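Local structure of transcriptional regulator, IclR family (Alicyclobacillus acidocaldarius subsp. acidocaldarius, 5TJJ) at residues A[11-16]-A[36-41]; A[148-153]-A[216-221]. The protein probably acts as a DNA-binding transcription factor of the IclR family, pairing a helix-turn-helix domain with a larger GAF-like C-terminal domain. All coordinates share one frame; numbering follows the deposited sequence.

In the fold
Two kinds of helix packing, one in each domain of an IclR-type regulator, can be compared here. Contact 1 joins residues 11-16 to 36-41 in the N-terminal helix-turn-helix domain, where one helix meets the end of another and the turn that follows it. Contact 2, between residues 148-153 and 216-221, is buried in the C-terminal domain and sets a helix against a strand of its six-stranded antiparallel sheet. The centres of contact 1 and contact 2 lie about 31 Å apart and their nearest atoms about 12 Å, so they do not touch. Contact 1 closes in sequence before contact 2 opens. The first combines apolar packing with a hydrogen bond; the second has no hydrogen bond between its segments.

Contact 1: residues A[11-16]-A[36-41]; sequences VALAAR and ERLGVN
Leu-13 on helix 9-21 is the first residue along 11-16 to reach the segment 36-41, chiefly with its methyl end CD1. With CG anti to the backbone N (chi1 176°), Leu-13 CD1 is carried to within 3.9 Å of Val-40 CG2, and the two side chains approach tip to tip. Leu-13 CD1 also lies 4.0 Å from CD1 of Leu-38, whose side chain is crossed at a slant. Leu-13 further touches Thr-44 and Val-48 of helix 42-54, which places it in the small core between three helices. Ala-14, next in line, faces Val-48 and Leu-52 of that helix and Val-11 of the second subunit.

One turn beyond Leu-13, Arg-16 reaches across at the exposed margin, its chain bending at chi3 (77°). Arg-16 NH2 donates to Leu-38 O at 3.1 Å, in the carbonyl plane and on a lone pair, with an N-H...O angle of 145° and the acceptor somewhat out of the guanidinium plane. Leu-38 CD2 lies over one face of that group, off-centre, while Val-40 CG2 approaches Arg-16 NH1 to 3.9 Å. The carbonyl that Arg-16 grips belongs to the last helical residue before Gly-39, the C-prime residue of a Schellman motif; from there the chain turns to Asn-41, the N-cap of helix 42-54. Helix 31-38, this turn and helix 42-54 form the helix-turn-helix, against which helix 9-21 packs.

The chemistry thus divides in two: leucine and valine methyls inside, and at the margin a cationic group at a helix C-terminus, whose partial negative charge would be expected to favour it.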
ATOM      1  N   VAL A  11      -4.064  17.095 -10.753  1.00 37.59           N
ATOM      2  CA  VAL A  11      -3.765  15.722 -10.332  1.00 37.56           C
ATOM      3  C   VAL A  11      -2.551  15.733  -9.425  1.00 38.82           C
ATOM      4  O   VAL A  11      -2.478  14.962  -8.469  1.00 39.08           O
ATOM      5  CB  VAL A  11      -3.540  14.804 -11.550  1.00 37.58           C
ATOM      6  CG1 VAL A  11      -3.137  13.395 -11.135  1.00 37.10           C
ATOM      7  CG2 VAL A  11      -4.801  14.794 -12.409  1.00 37.69           C
ATOM      8  N   ALA A  12      -1.610  16.637  -9.697  1.00 41.22           N
ATOM      9  CA  ALA A  12      -0.472  16.877  -8.788  1.00 41.88           C
ATOM     10  C   ALA A  12      -0.930  17.337  -7.413  1.00 41.15           C
ATOM     11  O   ALA A  12      -0.338  16.968  -6.419  1.00 41.61           O
ATOM     12  CB  ALA A  12       0.496  17.899  -9.384  1.00 43.89           C
ATOM     13  N   LEU A  13      -1.992  18.145  -7.365  1.00 42.10           N
ATOM     14  CA  LEU A  13      -2.535  18.670  -6.098  1.00 40.53           C
ATOM     15  C   LEU A  13      -3.304  17.564  -5.366  1.00 39.15           C
ATOM     16  O   LEU A  13      -3.214  17.435  -4.156  1.00 38.59           O
ATOM     17  CB  LEU A  13      -3.430  19.897  -6.355  1.00 41.16           C
ATOM     18  CG  LEU A  13      -4.151  20.516  -5.143  1.00 42.32           C
ATOM     19  CD1 LEU A  13      -3.156  21.096  -4.158  1.00 41.88           C
ATOM     20  CD2 LEU A  13      -5.157  21.573  -5.580  1.00 44.60           C
ATOM     21  N   ALA A  14      -4.067  16.769  -6.106  1.00 39.23           N
ATOM     22  CA  ALA A  14      -4.736  15.602  -5.522  1.00 39.31           C
ATOM     23  C   ALA A  14      -3.716  14.729  -4.777  1.00 39.03           C
ATOM     24  O   ALA A  14      -3.927  14.379  -3.628  1.00 38.91           O
ATOM     25  CB  ALA A  14      -5.466  14.801  -6.593  1.00 39.38           C
ATOM     26  N   ALA A  15      -2.589  14.453  -5.429  1.00 39.93           N
ATOM     27  CA  ALA A  15      -1.526  13.663  -4.829  1.00 41.19           C
ATOM     28  C   ALA A  15      -0.958  14.313  -3.577  1.00 42.03           C
ATOM     29  O   ALA A  15      -0.736  13.622  -2.586  1.00 43.78           O
ATOM     30  CB  ALA A  15      -0.421  13.422  -5.830  1.00 42.48           C
ATOM     31  N   ARG A  16      -0.718  15.627  -3.618  1.00 41.36           N
ATOM     32  CA  ARG A  16      -0.206  16.351  -2.444  1.00 41.44           C
ATOM     33  C   ARG A  16      -1.214  16.312  -1.277  1.00 40.80           C
ATOM     34  O   ARG A  16      -0.834  16.181  -0.118  1.00 40.58           O
ATOM     35  CB  ARG A  16       0.140  17.818  -2.778  1.00 41.82           C
ATOM     36  CG  ARG A  16       1.389  18.037  -3.619  1.00 42.57           C
ATOM     37  CD  ARG A  16       1.571  19.530  -3.911  1.00 43.55           C
ATOM     38  NE  ARG A  16       2.113  20.250  -2.749  1.00 45.63           N
ATOM     39  CZ  ARG A  16       1.953  21.552  -2.461  1.00 46.13           C
ATOM     40  NH1 ARG A  16       1.241  22.340  -3.243  1.00 47.03           N
ATOM     41  NH2 ARG A  16       2.508  22.069  -1.369  1.00 47.79           N
ATOM     42  N   GLU A  36      -3.982  26.081   3.840  1.00 55.94           N
ATOM     43  CA  GLU A  36      -2.871  26.818   4.410  1.00 60.92           C
ATOM     44  C   GLU A  36      -1.575  25.995   4.404  1.00 60.70           C
ATOM     45  O   GLU A  36      -0.532  26.526   4.036  1.00 64.33           O
ATOM     46  CB  GLU A  36      -3.210  27.387   5.805  1.00 65.16           C
ATOM     47  CG  GLU A  36      -4.026  28.690   5.732  1.00 69.30           C
ATOM     48  CD  GLU A  36      -4.651  29.108   7.063  1.00 73.90           C
ATOM     49  OE1 GLU A  36      -4.812  28.261   7.975  1.00 75.10           O
ATOM     50  OE2 GLU A  36      -5.002  30.301   7.202  1.00 77.66           O
ATOM     51  N   ARG A  37      -1.640  24.712   4.757  1.00 58.91           N
ATOM     52  CA  ARG A  37      -0.441  23.873   4.821  1.00 59.54           C
ATOM     53  C   ARG A  37       0.188  23.630   3.445  1.00 57.10           C
ATOM     54  O   ARG A  37       1.411  23.574   3.322  1.00 56.70           O
ATOM     55  CB  ARG A  37      -0.752  22.529   5.491  1.00 61.71           C
ATOM     56  CG  ARG A  37       0.461  21.641   5.741  1.00 65.18           C
ATOM     57  CD  ARG A  37       1.501  22.335   6.617  1.00 72.55           C
ATOM     58  NE  ARG A  37       2.359  21.345   7.262  1.00 76.81           N
ATOM     59  CZ  ARG A  37       3.513  20.884   6.782  1.00 80.11           C
ATOM     60  NH1 ARG A  37       4.029  21.362   5.652  1.00 78.96           N
ATOM     61  NH2 ARG A  37       4.175  19.955   7.476  1.00 83.89           N
ATOM     62  N   LEU A  38      -0.644  23.469   2.422  1.00 53.66           N
ATOM     63  CA  LEU A  38      -0.149  23.306   1.062  1.00 53.34           C
ATOM     64  C   LEU A  38       0.216  24.633   0.384  1.00 54.72           C
ATOM     65  O   LEU A  38       0.935  24.628  -0.611  1.00 55.08           O
ATOM     66  CB  LEU A  38      -1.175  22.558   0.201  1.00 50.82           C
ATOM     67  CG  LEU A  38      -1.597  21.197   0.705  1.00 49.66           C
ATOM     68  CD1 LEU A  38      -2.651  20.589  -0.202  1.00 48.25           C
ATOM     69  CD2 LEU A  38      -0.383  20.283   0.836  1.00 51.15           C
ATOM     70  N   GLY A  39      -0.290  25.753   0.898  1.00 55.73           N
ATOM     71  CA  GLY A  39      -0.090  27.051   0.259  1.00 57.56           C
ATOM     72  C   GLY A  39      -0.855  27.179  -1.052  1.00 56.29           C
ATOM     73  O   GLY A  39      -0.353  27.776  -2.010  1.00 56.94           O
ATOM     74  N   VAL A  40      -2.069  26.629  -1.084  1.00 54.28           N
ATOM     75  CA  VAL A  40      -2.938  26.699  -2.245  1.00 55.40           C
ATOM     76  C   VAL A  40      -4.225  27.416  -1.859  1.00 58.59           C
ATOM     77  O   VAL A  40      -4.653  27.389  -0.708  1.00 59.48           O
ATOM     78  CB  VAL A  40      -3.230  25.292  -2.797  1.00 53.53           C
ATOM     79  CG1 VAL A  40      -4.312  25.304  -3.893  1.00 53.04           C
ATOM     80  CG2 VAL A  40      -1.926  24.698  -3.332  1.00 53.32           C
ATOM     81  N   ASN A  41      -4.803  28.101  -2.835  1.00 60.80           N
ATOM     82  CA  ASN A  41      -6.092  28.754  -2.691  1.00 62.58           C
ATOM     83  C   ASN A  41      -7.175  27.746  -2.229  1.00 59.11           C
ATOM     84  O   ASN A  41      -7.301  26.668  -2.815  1.00 54.40           O
ATOM     85  CB  ASN A  41      -6.424  29.394  -4.041  1.00 66.23           C
ATOM     86  CG  ASN A  41      -7.878  29.682  -4.206  1.00 69.82           C
ATOM     87  OD1 ASN A  41      -8.660  28.785  -4.521  1.00 69.22           O
ATOM     88  ND2 ASN A  41      -8.255  30.933  -4.007  1.00 74.87           N
TER

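Contact 2: residues A[148-153]-A[216-221]; sequences RCFLAY and NKVDLV
Val-221 pushes its CG2 methyl into the face of the Phe-150 ring, a CH-pi contact 3.5 Å from the ring centroid and only 12° off its normal. The methyl is the bump of the strand, and it sits in a hollow formed by the ring together with Cys-149, whose CB lies 3.7 Å from Val-221 CG2. Phe-150 begins with CG anti to the carbonyl carbon (chi1 -68°), which brings the ring back to the strand although its CB starts off alongside.

The ring's edge runs beside the backbone of Val-218 and Asp-219: Phe-150 CD1 lies 3.5 Å from Val-218 O, and Phe-150 CE1 is 3.7 Å from Asp-219 O, both oxygens near the ring plane. A second bump, Val-218, divides its branches between two neighbours. Val-218 CG1 meets Phe-150 CD1 at 3.8 Å, and Val-218 CG2 enters beside Tyr-153, 3.8 Å from Tyr-153 CB. Phe-212 of strand 204-212 touches Val-218 and meets the Tyr-153 ring edge-to-face.

With an alanine here in place of Phe-150, the Val-221 methyl is likely to lose the ring face it rests on and Val-218 CG1 one of its neighbours.

Between these two segments of the GAF-like domain the packing is apolar, without a hydrogen bond; Arg-110 of strand 104-110 bridges them from outside, weakly bonding the carbonyls of both Phe-150 and Val-218.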
ATOM      1  N   ARG A 148      27.862   1.991   8.849  1.00 43.30           N
ATOM      2  CA  ARG A 148      27.733   3.353   9.348  1.00 43.61           C
ATOM      3  C   ARG A 148      26.396   4.048   9.023  1.00 43.03           C
ATOM      4  O   ARG A 148      25.965   4.934   9.776  1.00 44.11           O
ATOM      5  CB  ARG A 148      28.860   4.210   8.775  1.00 44.67           C
ATOM      6  CG  ARG A 148      30.229   3.866   9.311  1.00 44.56           C
ATOM      7  CD  ARG A 148      31.191   5.028   9.136  1.00 46.14           C
ATOM      8  NE  ARG A 148      31.808   5.018   7.820  1.00 46.45           N
ATOM      9  CZ  ARG A 148      32.758   4.179   7.435  1.00 46.59           C
ATOM     10  NH1 ARG A 148      33.249   3.259   8.267  1.00 47.37           N
ATOM     11  NH2 ARG A 148      33.229   4.279   6.207  1.00 48.04           N
ATOM     12  N   CYS A 149      25.767   3.696   7.899  1.00 40.66           N
ATOM     13  CA  CYS A 149      24.463   4.265   7.603  1.00 41.40           C
ATOM     14  C   CYS A 149      23.363   3.761   8.508  1.00 41.71           C
ATOM     15  O   CYS A 149      22.428   4.499   8.738  1.00 44.19           O
ATOM     16  CB  CYS A 149      24.038   4.046   6.164  1.00 41.93           C
ATOM     17  SG  CYS A 149      24.935   5.064   5.003  1.00 41.35           S
ATOM     18  N   PHE A 150      23.452   2.520   8.996  1.00 41.10           N
ATOM     19  CA  PHE A 150      22.485   2.009   9.989  1.00 40.68           C
ATOM     20  C   PHE A 150      22.798   2.637  11.349  1.00 41.69           C
ATOM     21  O   PHE A 150      21.931   3.280  11.952  1.00 45.26           O
ATOM     22  CB  PHE A 150      22.519   0.481  10.104  1.00 39.86           C
ATOM     23  CG  PHE A 150      22.007  -0.268   8.890  1.00 38.94           C
ATOM     24  CD1 PHE A 150      20.660  -0.374   8.637  1.00 39.18           C
ATOM     25  CD2 PHE A 150      22.886  -0.940   8.043  1.00 39.96           C
ATOM     26  CE1 PHE A 150      20.179  -1.097   7.542  1.00 39.69           C
ATOM     27  CE2 PHE A 150      22.415  -1.672   6.945  1.00 40.47           C
ATOM     28  CZ  PHE A 150      21.061  -1.744   6.692  1.00 39.95           C
ATOM     29  N   LEU A 151      24.045   2.501  11.793  1.00 41.47           N
ATOM     30  CA  LEU A 151      24.447   2.924  13.135  1.00 42.00           C
ATOM     31  C   LEU A 151      24.314   4.408  13.435  1.00 41.29           C
ATOM     32  O   LEU A 151      23.875   4.780  14.507  1.00 40.50           O
ATOM     33  CB  LEU A 151      25.882   2.540  13.421  1.00 43.80           C
ATOM     34  CG  LEU A 151      26.151   1.216  14.112  1.00 45.67           C
ATOM     35  CD1 LEU A 151      27.638   1.151  14.429  1.00 47.01           C
ATOM     36  CD2 LEU A 151      25.354   1.098  15.397  1.00 47.73           C
ATOM     37  N   ALA A 152      24.682   5.253  12.486  1.00 40.38           N
ATOM     38  CA  ALA A 152      24.672   6.678  12.709  1.00 40.22           C
ATOM     39  C   ALA A 152      23.297   7.205  13.146  1.00 40.78           C
ATOM     40  O   ALA A 152      23.193   8.283  13.794  1.00 42.75           O
ATOM     41  CB  ALA A 152      25.140   7.393  11.452  1.00 40.30           C
ATOM     42  N   TYR A 153      22.249   6.472  12.779  1.00 40.46           N
ATOM     43  CA  TYR A 153      20.878   6.872  13.099  1.00 41.61           C
ATOM     44  C   TYR A 153      20.242   6.134  14.278  1.00 43.69           C
ATOM     45  O   TYR A 153      19.081   6.362  14.569  1.00 48.34           O
ATOM     46  CB  TYR A 153      20.017   6.791  11.844  1.00 40.92           C
ATOM     47  CG  TYR A 153      20.483   7.738  10.772  1.00 39.69           C
ATOM     48  CD1 TYR A 153      20.148   9.083  10.814  1.00 39.83           C
ATOM     49  CD2 TYR A 153      21.305   7.296   9.723  1.00 39.09           C
ATOM     50  CE1 TYR A 153      20.600   9.961   9.837  1.00 40.16           C
ATOM     51  CE2 TYR A 153      21.789   8.176   8.750  1.00 38.19           C
ATOM     52  CZ  TYR A 153      21.418   9.501   8.811  1.00 39.23           C
ATOM     53  OH  TYR A 153      21.834  10.378   7.851  1.00 41.04           O
ATOM     54  N   ASN A 216      10.813   6.834  11.145  1.00 52.14           N
ATOM     55  CA  ASN A 216      12.092   7.486  10.904  1.00 50.74           C
ATOM     56  C   ASN A 216      13.306   6.668  11.302  1.00 49.55           C
ATOM     57  O   ASN A 216      14.336   7.231  11.619  1.00 48.95           O
ATOM     58  CB  ASN A 216      12.128   8.851  11.595  1.00 53.72           C
ATOM     59  CG  ASN A 216      10.883   9.665  11.322  1.00 55.62           C
ATOM     60  OD1 ASN A 216      10.740  10.224  10.252  1.00 55.93           O
ATOM     61  ND2 ASN A 216       9.964   9.714  12.281  1.00 58.74           N
ATOM     62  N   LYS A 217      13.199   5.347  11.281  1.00 50.59           N
ATOM     63  CA  LYS A 217      14.330   4.474  11.620  1.00 51.62           C
ATOM     64  C   LYS A 217      14.954   4.006  10.307  1.00 47.71           C
ATOM     65  O   LYS A 217      14.318   4.144   9.265  1.00 46.42           O
ATOM     66  CB  LYS A 217      13.851   3.286  12.454  1.00 55.63           C
ATOM     67  CG  LYS A 217      13.170   3.664  13.771  1.00 60.17           C
ATOM     68  CD  LYS A 217      14.138   4.304  14.769  1.00 63.35           C
ATOM     69  CE  LYS A 217      13.620   4.205  16.204  1.00 68.60           C
ATOM     70  NZ  LYS A 217      12.216   4.694  16.380  1.00 69.89           N
ATOM     71  N   VAL A 218      16.180   3.477  10.350  1.00 46.70           N
ATOM     72  CA  VAL A 218      16.839   2.945   9.154  1.00 44.28           C
ATOM     73  C   VAL A 218      16.812   1.423   9.145  1.00 46.24           C
ATOM     74  O   VAL A 218      17.603   0.782   9.833  1.00 48.88           O
ATOM     75  CB  VAL A 218      18.286   3.418   9.030  1.00 43.33           C
ATOM     76  CG1 VAL A 218      18.939   2.868   7.753  1.00 41.40           C
ATOM     77  CG2 VAL A 218      18.343   4.936   9.028  1.00 43.16           C
ATOM     78  N   ASP A 219      15.891   0.861   8.356  1.00 46.96           N
ATOM     79  CA  ASP A 219      15.795  -0.591   8.132  1.00 48.66           C
ATOM     80  C   ASP A 219      16.519  -1.070   6.852  1.00 44.61           C
ATOM     81  O   ASP A 219      16.773  -2.258   6.697  1.00 44.63           O
ATOM     82  CB  ASP A 219      14.322  -1.017   8.064  1.00 53.30           C
ATOM     83  CG  ASP A 219      13.708  -1.284   9.444  1.00 60.83           C
ATOM     84  OD1 ASP A 219      14.463  -1.492  10.444  1.00 63.74           O
ATOM     85  OD2 ASP A 219      12.443  -1.308   9.515  1.00 65.76           O
ATOM     86  N   LEU A 220      16.848  -0.149   5.958  1.00 40.12           N
ATOM     87  CA  LEU A 220      17.378  -0.490   4.666  1.00 38.50           C
ATOM     88  C   LEU A 220      18.439   0.511   4.297  1.00 35.27           C
ATOM     89  O   LEU A 220      18.309   1.703   4.621  1.00 34.68           O
ATOM     90  CB  LEU A 220      16.260  -0.446   3.628  1.00 38.94           C
ATOM     91  CG  LEU A 220      15.240  -1.586   3.613  1.00 42.14           C
ATOM     92  CD1 LEU A 220      14.195  -1.310   2.518  1.00 42.00           C
ATOM     93  CD2 LEU A 220      15.933  -2.931   3.411  1.00 42.84           C
ATOM     94  N   VAL A 221      19.471   0.043   3.602  1.00 34.01           N
ATOM     95  CA  VAL A 221      20.510   0.920   3.064  1.00 33.14           C
ATOM     96  C   VAL A 221      20.726   0.572   1.606  1.00 33.04           C
ATOM     97  O   VAL A 221      20.656  -0.584   1.251  1.00 33.31           O
ATOM     98  CB  VAL A 221      21.796   0.791   3.865  1.00 34.43           C
ATOM     99  CG1 VAL A 221      22.982   1.459   3.161  1.00 34.36           C
ATOM    100  CG2 VAL A 221      21.604   1.391   5.268  1.00 35.62           C
TER